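EvdO1 (Micromonospora carbonacea, PDB 4XBZ) probably acts as a metal-dependent oxygenase of the phytanoyl-CoA dioxygenase family, catalysing an oxidative cyclization in orthosomycin biosynthesis. Local coordinates at residues A[151-163]-A[212-225]. Numbering follows the deposited sequence.
Sequences PAGAPRLAWHRDA and ADQLNASEWDTTGA. With NI (nickel (II) ion), chain I.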
ATOM      1  N   PRO A 151     -18.936  24.265 -19.375  1.00 36.68           N
ATOM      2  CA  PRO A 151     -20.035  23.571 -20.067  1.00 38.13           C
ATOM      3  C   PRO A 151     -20.316  24.065 -21.500  1.00 35.18           C
ATOM      4  O   PRO A 151     -20.912  23.321 -22.264  1.00 34.68           O
ATOM      5  CB  PRO A 151     -21.245  23.827 -19.153  1.00 33.47           C
ATOM      6  CG  PRO A 151     -20.870  24.993 -18.326  1.00 40.97           C
ATOM      7  CD  PRO A 151     -19.388  24.917 -18.137  1.00 37.65           C
ATOM      8  N   ALA A 152     -19.886  25.271 -21.867  1.00 34.09           N
ATOM      9  CA  ALA A 152     -20.038  25.733 -23.247  1.00 37.16           C
ATOM     10  C   ALA A 152     -19.087  24.978 -24.164  1.00 39.75           C
ATOM     11  O   ALA A 152     -19.154  25.102 -25.390  1.00 39.65           O
ATOM     12  CB  ALA A 152     -19.790  27.237 -23.357  1.00 33.03           C
ATOM     13  N   GLY A 153     -18.192  24.203 -23.565  1.00 35.99           N
ATOM     14  CA  GLY A 153     -17.250  23.416 -24.328  1.00 35.46           C
ATOM     15  C   GLY A 153     -15.895  23.378 -23.658  1.00 32.63           C
ATOM     16  O   GLY A 153     -15.311  24.418 -23.377  1.00 38.34           O
ATOM     17  N   ALA A 154     -15.396  22.171 -23.400  1.00 33.81           N
ATOM     18  CA  ALA A 154     -14.075  21.985 -22.806  1.00 34.83           C
ATOM     19  C   ALA A 154     -13.147  21.261 -23.776  1.00 37.05           C
ATOM     20  O   ALA A 154     -13.549  20.295 -24.438  1.00 33.00           O
ATOM     21  CB  ALA A 154     -14.181  21.212 -21.508  1.00 34.70           C
ATOM     22  N   PRO A 155     -11.894  21.721 -23.863  1.00 32.77           N
ATOM     23  CA  PRO A 155     -10.931  21.042 -24.733  1.00 34.20           C
ATOM     24  C   PRO A 155     -10.543  19.644 -24.214  1.00 40.15           C
ATOM     25  O   PRO A 155     -10.698  19.318 -23.025  1.00 35.33           O
ATOM     26  CB  PRO A 155      -9.726  21.983 -24.716  1.00 33.08           C
ATOM     27  CG  PRO A 155      -9.805  22.661 -23.418  1.00 32.98           C
ATOM     28  CD  PRO A 155     -11.279  22.817 -23.106  1.00 34.00           C
ATOM     29  N   ARG A 156     -10.043  18.823 -25.128  1.00 38.56           N
ATOM     30  CA  ARG A 156      -9.528  17.498 -24.807  1.00 36.69           C
ATOM     31  C   ARG A 156      -8.473  17.506 -23.675  1.00 37.13           C
ATOM     32  O   ARG A 156      -7.593  18.379 -23.629  1.00 32.27           O
ATOM     33  CB  ARG A 156      -8.950  16.891 -26.082  1.00 34.92           C
ATOM     34  CG  ARG A 156      -8.239  15.584 -25.905  1.00 39.97           C
ATOM     35  CD  ARG A 156      -7.595  15.183 -27.212  1.00 41.05           C
ATOM     36  NE  ARG A 156      -6.922  13.900 -27.097  1.00 40.37           N
ATOM     37  CZ  ARG A 156      -6.294  13.298 -28.095  1.00 46.37           C
ATOM     38  NH1 ARG A 156      -6.254  13.874 -29.293  1.00 47.88           N
ATOM     39  NH2 ARG A 156      -5.713  12.115 -27.897  1.00 46.99           N
ATOM     40  N   LEU A 157      -8.597  16.557 -22.746  1.00 32.09           N
ATOM     41  CA  LEU A 157      -7.571  16.331 -21.708  1.00 31.74           C
ATOM     42  C   LEU A 157      -6.572  15.310 -22.231  1.00 28.02           C
ATOM     43  O   LEU A 157      -6.889  14.127 -22.358  1.00 32.24           O
ATOM     44  CB  LEU A 157      -8.189  15.837 -20.388  1.00 29.97           C
ATOM     45  CG  LEU A 157      -7.315  15.843 -19.118  1.00 37.81           C
ATOM     46  CD1 LEU A 157      -6.963  17.275 -18.699  1.00 38.69           C
ATOM     47  CD2 LEU A 157      -7.952  15.067 -17.934  1.00 33.81           C
ATOM     48  N   ALA A 158      -5.384  15.783 -22.577  1.00 29.27           N
ATOM     49  CA  ALA A 158      -4.347  14.933 -23.132  1.00 30.98           C
ATOM     50  C   ALA A 158      -3.933  13.877 -22.113  1.00 34.97           C
ATOM     51  O   ALA A 158      -3.975  14.129 -20.901  1.00 33.40           O
ATOM     52  CB  ALA A 158      -3.142  15.766 -23.558  1.00 31.45           C
ATOM     53  N   TRP A 159      -3.558  12.702 -22.619  1.00 26.97           N
ATOM     54  CA  TRP A 159      -3.036  11.620 -21.798  1.00 31.46           C
ATOM     55  C   TRP A 159      -1.764  12.012 -21.040  1.00 32.99           C
ATOM     56  O   TRP A 159      -0.776  12.480 -21.623  1.00 30.10           O
ATOM     57  CB  TRP A 159      -2.753  10.401 -22.659  1.00 28.09           C
ATOM     58  CG  TRP A 159      -3.952   9.857 -23.344  1.00 33.50           C
ATOM     59  CD1 TRP A 159      -4.363  10.129 -24.618  1.00 32.09           C
ATOM     60  CD2 TRP A 159      -4.906   8.938 -22.800  1.00 32.43           C
ATOM     61  NE1 TRP A 159      -5.505   9.433 -24.900  1.00 34.02           N
ATOM     62  CE2 TRP A 159      -5.862   8.691 -23.804  1.00 33.99           C
ATOM     63  CE3 TRP A 159      -5.042   8.298 -21.565  1.00 31.04           C
ATOM     64  CZ2 TRP A 159      -6.942   7.830 -23.614  1.00 29.82           C
ATOM     65  CZ3 TRP A 159      -6.116   7.441 -21.376  1.00 34.40           C
ATOM     66  CH2 TRP A 159      -7.051   7.215 -22.400  1.00 34.36           C
ATOM     67  N   HIS A 160      -1.786  11.794 -19.732  1.00 31.95           N
ATOM     68  CA  HIS A 160      -0.684  12.234 -18.901  1.00 31.14           C
ATOM     69  C   HIS A 160      -0.637  11.443 -17.608  1.00 29.70           C
ATOM     70  O   HIS A 160      -1.635  10.864 -17.178  1.00 31.55           O
ATOM     71  CB  HIS A 160      -0.827  13.728 -18.593  1.00 27.60           C
ATOM     72  CG  HIS A 160      -1.994  14.038 -17.705  1.00 36.06           C
ATOM     73  ND1 HIS A 160      -3.302  13.923 -18.128  1.00 34.31           N
ATOM     74  CD2 HIS A 160      -2.053  14.424 -16.407  1.00 38.16           C
ATOM     75  CE1 HIS A 160      -4.116  14.242 -17.135  1.00 35.77           C
ATOM     76  NE2 HIS A 160      -3.382  14.548 -16.078  1.00 37.57           N
ATOM     77  N   ARG A 161       0.541  11.422 -17.000  1.00 34.20           N
ATOM     78  CA  ARG A 161       0.689  11.081 -15.596  1.00 31.68           C
ATOM     79  C   ARG A 161       0.619  12.364 -14.784  1.00 34.02           C
ATOM     80  O   ARG A 161       0.938  13.439 -15.291  1.00 36.28           O
ATOM     81  CB  ARG A 161       2.014  10.376 -15.339  1.00 32.70           C
ATOM     82  CG  ARG A 161       2.038   8.900 -15.660  1.00 30.97           C
ATOM     83  CD  ARG A 161       3.398   8.314 -15.256  1.00 27.24           C
ATOM     84  NE  ARG A 161       3.374   6.856 -15.264  1.00 28.15           N
ATOM     85  CZ  ARG A 161       4.460   6.089 -15.310  1.00 32.01           C
ATOM     86  NH1 ARG A 161       5.668   6.643 -15.357  1.00 27.41           N
ATOM     87  NH2 ARG A 161       4.338   4.763 -15.302  1.00 28.37           N
ATOM     88  N   ASP A 162       0.198  12.254 -13.531  1.00 35.33           N
ATOM     89  CA  ASP A 162       0.269  13.380 -12.610  1.00 37.89           C
ATOM     90  C   ASP A 162       1.702  13.485 -12.090  1.00 39.70           C
ATOM     91  O   ASP A 162       2.428  12.497 -12.098  1.00 41.19           O
ATOM     92  CB  ASP A 162      -0.748  13.212 -11.474  1.00 37.60           C
ATOM     93  CG  ASP A 162      -2.191  13.280 -11.979  1.00 40.69           C
ATOM     94  OD1 ASP A 162      -2.461  14.114 -12.866  1.00 40.86           O
ATOM     95  OD2 ASP A 162      -3.054  12.512 -11.507  1.00 40.83           O
ATOM     96  N   ALA A 163       2.127  14.674 -11.667  1.00 42.33           N
ATOM     97  CA  ALA A 163       3.526  14.859 -11.272  1.00 44.15           C
ATOM     98  C   ALA A 163       3.856  14.153  -9.966  1.00 44.87           C
ATOM     99  O   ALA A 163       3.288  14.468  -8.919  1.00 42.24           O
ATOM    100  CB  ALA A 163       3.865  16.333 -11.153  1.00 38.78           C
ATOM    101  N   ALA A 212       2.047   7.738 -24.748  1.00 36.27           N
ATOM    102  CA  ALA A 212       1.314   8.980 -24.540  1.00 35.22           C
ATOM    103  C   ALA A 212       1.418   9.868 -25.777  1.00 41.53           C
ATOM    104  O   ALA A 212       0.405  10.382 -26.252  1.00 43.77           O
ATOM    105  CB  ALA A 212       1.827   9.721 -23.303  1.00 29.26           C
ATOM    106  N   ASP A 213       2.639  10.047 -26.287  1.00 39.08           N
ATOM    107  CA  ASP A 213       2.868  10.834 -27.499  1.00 43.95           C
ATOM    108  C   ASP A 213       2.015  10.333 -28.677  1.00 45.93           C
ATOM    109  O   ASP A 213       1.369  11.141 -29.368  1.00 43.71           O
ATOM    110  CB  ASP A 213       4.350  10.824 -27.890  1.00 38.55           C
ATOM    111  CG  ASP A 213       5.200  11.708 -26.995  1.00 44.25           C
ATOM    112  OD1 ASP A 213       4.637  12.477 -26.192  1.00 49.47           O
ATOM    113  OD2 ASP A 213       6.444  11.647 -27.093  1.00 49.46           O
ATOM    114  N   GLN A 214       2.008   9.018 -28.903  1.00 37.96           N
ATOM    115  CA  GLN A 214       1.220   8.457 -29.994  1.00 41.54           C
ATOM    116  C   GLN A 214      -0.255   8.802 -29.812  1.00 40.16           C
ATOM    117  O   GLN A 214      -0.896   9.302 -30.730  1.00 45.59           O
ATOM    118  CB  GLN A 214       1.387   6.935 -30.095  1.00 48.61           C
ATOM    119  CG  GLN A 214       0.126   6.223 -30.616  1.00 47.30           C
ATOM    120  CD  GLN A 214       0.204   4.700 -30.567  1.00 64.09           C
ATOM    121  OE1 GLN A 214       1.292   4.110 -30.533  1.00 66.68           O
ATOM    122  NE2 GLN A 214      -0.964   4.055 -30.545  1.00 60.35           N
ATOM    123  N   LEU A 215      -0.786   8.542 -28.623  1.00 37.61           N
ATOM    124  CA  LEU A 215      -2.190   8.811 -28.347  1.00 40.24           C
ATOM    125  C   LEU A 215      -2.554  10.294 -28.529  1.00 39.82           C
ATOM    126  O   LEU A 215      -3.608  10.620 -29.078  1.00 37.94           O
ATOM    127  CB  LEU A 215      -2.548   8.367 -26.931  1.00 37.42           C
ATOM    128  CG  LEU A 215      -2.654   6.871 -26.639  1.00 39.11           C
ATOM    129  CD1 LEU A 215      -2.884   6.657 -25.154  1.00 35.66           C
ATOM    130  CD2 LEU A 215      -3.762   6.214 -27.473  1.00 39.33           C
ATOM    131  N   ASN A 216      -1.686  11.189 -28.070  1.00 36.53           N
ATOM    132  CA  ASN A 216      -2.013  12.614 -28.090  1.00 44.11           C
ATOM    133  C   ASN A 216      -1.878  13.262 -29.479  1.00 44.77           C
ATOM    134  O   ASN A 216      -2.609  14.194 -29.803  1.00 46.69           O
ATOM    135  CB  ASN A 216      -1.156  13.352 -27.062  1.00 39.10           C
ATOM    136  CG  ASN A 216      -1.562  13.018 -25.635  1.00 40.71           C
ATOM    137  OD1 ASN A 216      -2.721  12.683 -25.373  1.00 35.48           O
ATOM    138  ND2 ASN A 216      -0.611  13.083 -24.715  1.00 35.56           N
ATOM    139  N   ALA A 217      -0.972  12.752 -30.307  1.00 44.06           N
ATOM    140  CA  ALA A 217      -0.851  13.247 -31.673  1.00 47.64           C
ATOM    141  C   ALA A 217      -1.946  12.662 -32.574  1.00 46.47           C
ATOM    142  O   ALA A 217      -2.079  13.046 -33.732  1.00 47.01           O
ATOM    143  CB  ALA A 217       0.534  12.935 -32.234  1.00 44.40           C
ATOM    144  N   SER A 218      -2.735  11.743 -32.036  1.00 46.12           N
ATOM    145  CA  SER A 218      -3.807  11.126 -32.806  1.00 44.60           C
ATOM    146  C   SER A 218      -5.166  11.569 -32.302  1.00 44.49           C
ATOM    147  O   SER A 218      -5.274  12.140 -31.219  1.00 46.27           O
ATOM    148  CB  SER A 218      -3.707   9.605 -32.736  1.00 48.34           C
ATOM    149  OG  SER A 218      -2.353   9.202 -32.660  1.00 52.55           O
ATOM    150  N   GLU A 219      -6.201  11.301 -33.093  1.00 45.24           N
ATOM    151  CA  GLU A 219      -7.580  11.579 -32.706  1.00 42.75           C
ATOM    152  C   GLU A 219      -7.955  10.817 -31.436  1.00 43.36           C
ATOM    153  O   GLU A 219      -7.388   9.753 -31.179  1.00 43.45           O
ATOM    154  CB  GLU A 219      -8.521  11.194 -33.845  1.00 53.57           C
ATOM    155  CG  GLU A 219      -8.176  11.847 -35.175  1.00 53.60           C
ATOM    156  CD  GLU A 219      -8.525  13.324 -35.203  1.00 55.88           C
ATOM    157  OE1 GLU A 219      -9.352  13.759 -34.364  1.00 52.53           O
ATOM    158  OE2 GLU A 219      -7.968  14.048 -36.064  1.00 61.56           O
ATOM    159  N   TRP A 220      -8.894  11.354 -30.650  1.00 41.20           N
ATOM    160  CA  TRP A 220      -9.351  10.688 -29.423  1.00 38.72           C
ATOM    161  C   TRP A 220      -9.710   9.233 -29.662  1.00 42.42           C
ATOM    162  O   TRP A 220     -10.562   8.919 -30.491  1.00 42.05           O
ATOM    163  CB  TRP A 220     -10.557  11.394 -28.822  1.00 36.26           C
ATOM    164  CG  TRP A 220     -11.162  10.637 -27.673  1.00 38.19           C
ATOM    165  CD1 TRP A 220     -12.348   9.955 -27.671  1.00 38.50           C
ATOM    166  CD2 TRP A 220     -10.601  10.463 -26.363  1.00 37.45           C
ATOM    167  NE1 TRP A 220     -12.566   9.382 -26.442  1.00 33.07           N
ATOM    168  CE2 TRP A 220     -11.510   9.673 -25.621  1.00 34.02           C
ATOM    169  CE3 TRP A 220      -9.425  10.907 -25.739  1.00 37.79           C
ATOM    170  CZ2 TRP A 220     -11.278   9.316 -24.288  1.00 36.37           C
ATOM    171  CZ3 TRP A 220      -9.192  10.543 -24.408  1.00 32.67           C
ATOM    172  CH2 TRP A 220     -10.116   9.757 -23.702  1.00 31.80           C
ATOM    173  N   ASP A 221      -9.050   8.341 -28.933  1.00 44.66           N
ATOM    174  CA  ASP A 221      -9.262   6.912 -29.113  1.00 41.68           C
ATOM    175  C   ASP A 221      -9.145   6.181 -27.770  1.00 42.65           C
ATOM    176  O   ASP A 221      -8.154   6.336 -27.059  1.00 40.39           O
ATOM    177  CB  ASP A 221      -8.261   6.359 -30.128  1.00 44.86           C
ATOM    178  CG  ASP A 221      -8.583   4.930 -30.555  1.00 53.63           C
ATOM    179  OD1 ASP A 221      -9.305   4.746 -31.566  1.00 51.99           O
ATOM    180  OD2 ASP A 221      -8.118   3.990 -29.869  1.00 53.74           O
ATOM    181  N   THR A 222     -10.163   5.393 -27.436  1.00 39.96           N
ATOM    182  CA  THR A 222     -10.265   4.749 -26.129  1.00 44.17           C
ATOM    183  C   THR A 222      -9.812   3.288 -26.055  1.00 49.07           C
ATOM    184  O   THR A 222     -10.123   2.605 -25.079  1.00 48.38           O
ATOM    185  CB  THR A 222     -11.724   4.746 -25.628  1.00 39.34           C
ATOM    186  OG1 THR A 222     -12.544   4.068 -26.584  1.00 37.16           O
ATOM    187  CG2 THR A 222     -12.239   6.146 -25.422  1.00 38.33           C
ATOM    188  N   THR A 223      -9.119   2.784 -27.072  1.00 49.55           N
ATOM    189  CA  THR A 223      -8.853   1.346 -27.110  1.00 49.33           C
ATOM    190  C   THR A 223      -7.710   0.985 -26.157  1.00 46.78           C
ATOM    191  O   THR A 223      -6.624   1.565 -26.208  1.00 51.39           O
ATOM    192  CB  THR A 223      -8.537   0.847 -28.550  1.00 50.54           C
ATOM    193  OG1 THR A 223      -7.363   1.498 -29.051  1.00 54.44           O
ATOM    194  CG2 THR A 223      -9.714   1.129 -29.487  1.00 50.60           C
ATOM    195  N   GLY A 224      -7.969   0.028 -25.276  1.00 41.98           N
ATOM    196  CA  GLY A 224      -6.995  -0.345 -24.270  1.00 41.33           C
ATOM    197  C   GLY A 224      -7.158   0.504 -23.028  1.00 40.54           C
ATOM    198  O   GLY A 224      -6.457   0.301 -22.044  1.00 31.73           O
ATOM    199  N   ALA A 225      -8.081   1.465 -23.087  1.00 40.16           N
ATOM    200  CA  ALA A 225      -8.429   2.298 -21.938  1.00 35.74           C
ATOM    201  C   ALA A 225      -9.784   1.903 -21.344  1.00 36.16           C
ATOM    202  O   ALA A 225     -10.615   1.292 -22.000  1.00 38.00           O
ATOM    203  CB  ALA A 225      -8.441   3.769 -22.335  1.00 38.54           C
TER
HETATM  204 NI    NI I 401      -4.582  14.247 -13.980  1.00 49.52          NI
HETATM  205  O   HOH W   1      -6.822   8.343 -27.393  1.00 36.41           O
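Strand 157-160, which carries Trp-159, runs nearly antiparallel to helix 212-217, the short axes 167° apart and 7.7 Å at closest approach, with Ala-158 facing Asn-216. The Asn-216 amide reads the backbone of Trp-159 as a neighbouring strand would: OD1 accepts from Trp-159 N at 2.9 Å, on a lone pair, and ND2 donates to Trp-159 O at 3.2 Å, within the amide plane. Two bonds to one residue fix the rotation of that amide. Trp-159 points its CB toward the helix, and Leu-215 CD1 lies over one face of its indole, 3.6 Å from the five-membered ring centroid, a CH-pi contact. The six-membered rings of Trp-159 and Trp-220 are 6° from parallel but too offset for a full stack, Trp-159 CZ2 lying 3.6 Å from Trp-220 CZ3. A water accepts from both Trp-159 NE1 and Asp-221 N. Strand 157-160 edges the four-stranded sheet of the double-stranded beta-helix; the end of His-160 leads away from the helix to nickel, bound by NE2, while its ND1 donates to Ala-158 O. Asp-162 OD1, in the loop just after the strand, and His-244 are the other protein ligands. Arg-156, extended with CG anti to the backbone N (chi1 174°), reaches two carbonyls: NH1 donates to Ser-218 O at 2.8 Å, in the carbonyl plane and near that of the guanidinium, and NH2 to Leu-215 O at 2.8 Å from above the carbonyl plane, opposite Ser-218 N. Trp-220 N lies 3.8 Å above the guanidinium plane, and Arg-156 NE is buried without a hydrogen-bond partner in the model. A leucine in place of Arg-156 would probably leave Ser-218 O without its guanidinium donor and Leu-215 O with Ser-218 N alone, weakening the tie between the segments.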